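Local coordinates for abhydrolase domain-containing protein (Exiguobacterium antarcticum, PDB 5H3H) that probably hydrolyses ester bonds as an alpha/beta-hydrolase esterase, and may also act as a perhydrolase, in an Antarctic bacterium, at residues 77-82 with 103-108. Sequence-based numbering, arbitrary orientation.
Sequences DINEVI and LKYLLN
The Tyr105 ring reaches from helix 97-109 across to helix 71-85 and lies against Ile78, Asn79 and Ile82, joining two helices of an alpha/beta hydrolase fold. In chain order they stand before and after strand 90-95, and helix 97-109 starts just beyond Ser96, in what looks like the nucleophile elbow of this family. The short segments cross steeply, at 75°, with axes 10.0 Å apart, a gap bridged largely by this one aromatic side chain. Its CG lies anti to the backbone N (chi1 161°), which sends the ring out toward the other helix.

Three neighbours meet the ring in different ways. Ile78 puts its CG2 methyl over one face, set off toward the rim and 4.1 Å from Tyr105 CD1, while the end of its side chain leads away from the tyrosine's segment; Ile78 also touches Ile101 on the tyrosine's own helix. Asn79 approaches largely through its backbone: its CA sits 3.7 Å from Tyr105 CE1, with CB in the ring plane at the edge. One turn beyond Ile78, Ile82 slants in toward the phenol end, its CD1 3.9 Å from Tyr105 CZ. The tyrosine side chain also touches Val114 of strand 114-120, so this helix pair meets the central sheet here.

All four residues are buried, and the polar ends of Tyr105 and Asn79 are joined through a water instead of directly. The amide plane is tilted 31° from the ring. One water, lying in the ring plane at its edge, donates to Asn79 OD1 over 2.6 Å and is hydrogen-bonded to Tyr105 OH at 2.7 Å.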
# COMPACT_ATOMS: atom_id res chain seq x y z
N ASP B 77 7.06 9.61 7.18
CA ASP B 77 8.39 9.67 7.84
C ASP B 77 8.84 8.30 8.19
O ASP B 77 9.99 7.97 8.03
CB ASP B 77 8.46 10.55 9.10
CG ASP B 77 8.17 12.06 8.83
OD1 ASP B 77 8.25 12.53 7.68
OD2 ASP B 77 7.82 12.80 9.79
N ILE B 78 7.92 7.46 8.67
CA ILE B 78 8.33 6.08 8.96
C ILE B 78 8.79 5.35 7.67
O ILE B 78 9.76 4.62 7.73
CB ILE B 78 7.25 5.27 9.66
CG1 ILE B 78 6.87 6.00 10.99
CG2 ILE B 78 7.69 3.83 9.89
CD1 ILE B 78 8.02 6.50 11.83
N ASN B 79 8.10 5.59 6.57
CA ASN B 79 8.49 5.01 5.27
C ASN B 79 9.88 5.41 4.93
O ASN B 79 10.69 4.56 4.60
CB ASN B 79 7.53 5.40 4.15
CG ASN B 79 7.93 4.78 2.80
OD1 ASN B 79 7.92 3.54 2.61
ND2 ASN B 79 8.31 5.64 1.87
N GLU B 80 10.21 6.68 5.12
CA GLU B 80 11.57 7.12 4.94
C GLU B 80 12.59 6.42 5.84
O GLU B 80 13.64 6.03 5.39
CB GLU B 80 11.69 8.66 5.01
CG GLU B 80 10.85 9.33 3.94
CD GLU B 80 11.25 8.88 2.54
OE1 GLU B 80 12.49 8.77 2.30
OE2 GLU B 80 10.31 8.67 1.72
N VAL B 81 12.28 6.23 7.11
CA VAL B 81 13.20 5.57 8.00
C VAL B 81 13.56 4.19 7.46
O VAL B 81 14.74 3.85 7.33
CB VAL B 81 12.61 5.41 9.46
CG1 VAL B 81 13.45 4.44 10.25
CG2 VAL B 81 12.53 6.76 10.19
N ILE B 82 12.54 3.41 7.16
CA ILE B 82 12.68 2.02 6.72
C ILE B 82 13.39 1.97 5.33
O ILE B 82 14.34 1.20 5.18
CB ILE B 82 11.30 1.33 6.73
CG1 ILE B 82 10.97 0.94 8.19
CG2 ILE B 82 11.20 0.10 5.84
CD1 ILE B 82 9.53 0.55 8.43
N LEU B 103 -0.21 1.65 11.89
CA LEU B 103 -1.32 1.25 11.00
C LEU B 103 -1.37 2.08 9.70
O LEU B 103 -1.49 1.50 8.58
CB LEU B 103 -2.68 1.31 11.74
CG LEU B 103 -2.81 0.22 12.81
CD1 LEU B 103 -3.84 0.56 13.88
CD2 LEU B 103 -3.17 -1.12 12.21
N LYS B 104 -1.28 3.41 9.85
CA LYS B 104 -1.36 4.31 8.73
C LYS B 104 -0.19 4.05 7.75
O LYS B 104 -0.38 4.14 6.53
CB LYS B 104 -1.25 5.77 9.21
CG LYS B 104 -1.61 6.84 8.19
CD LYS B 104 -2.96 6.61 7.56
CE LYS B 104 -3.70 7.92 7.28
NZ LYS B 104 -5.17 7.60 7.22
N TYR B 105 0.98 3.77 8.33
CA TYR B 105 2.14 3.42 7.57
C TYR B 105 1.89 2.17 6.76
O TYR B 105 2.28 2.09 5.55
CB TYR B 105 3.32 3.16 8.47
CG TYR B 105 4.38 2.36 7.73
CD1 TYR B 105 5.19 2.95 6.73
CD2 TYR B 105 4.53 0.99 7.97
CE1 TYR B 105 6.15 2.20 6.04
CE2 TYR B 105 5.46 0.25 7.29
CZ TYR B 105 6.25 0.84 6.28
OH TYR B 105 7.17 0.08 5.58
N LEU B 106 1.30 1.17 7.42
CA LEU B 106 0.95 -0.08 6.66
C LEU B 106 -0.07 0.16 5.54
O LEU B 106 0.08 -0.40 4.45
CB LEU B 106 0.46 -1.18 7.58
CG LEU B 106 1.37 -2.25 8.19
CD1 LEU B 106 2.86 -2.24 7.89
CD2 LEU B 106 1.07 -2.44 9.67
N LEU B 107 -1.10 0.96 5.81
CA LEU B 107 -2.09 1.28 4.81
C LEU B 107 -1.49 2.11 3.67
O LEU B 107 -1.81 1.90 2.55
CB LEU B 107 -3.29 2.04 5.38
CG LEU B 107 -4.53 1.36 6.00
CD1 LEU B 107 -4.54 -0.15 5.97
CD2 LEU B 107 -4.77 1.93 7.39
N ASN B 108 -0.69 3.11 3.98
CA ASN B 108 -0.19 4.03 2.94
C ASN B 108 1.01 3.54 2.15
O ASN B 108 1.19 3.96 1.00
CB ASN B 108 0.05 5.42 3.50
CG ASN B 108 -1.23 6.11 3.86
OD1 ASN B 108 -2.31 5.58 3.67
ND2 ASN B 108 -1.13 7.33 4.36
O HOH W 1 8.44 1.13 3.44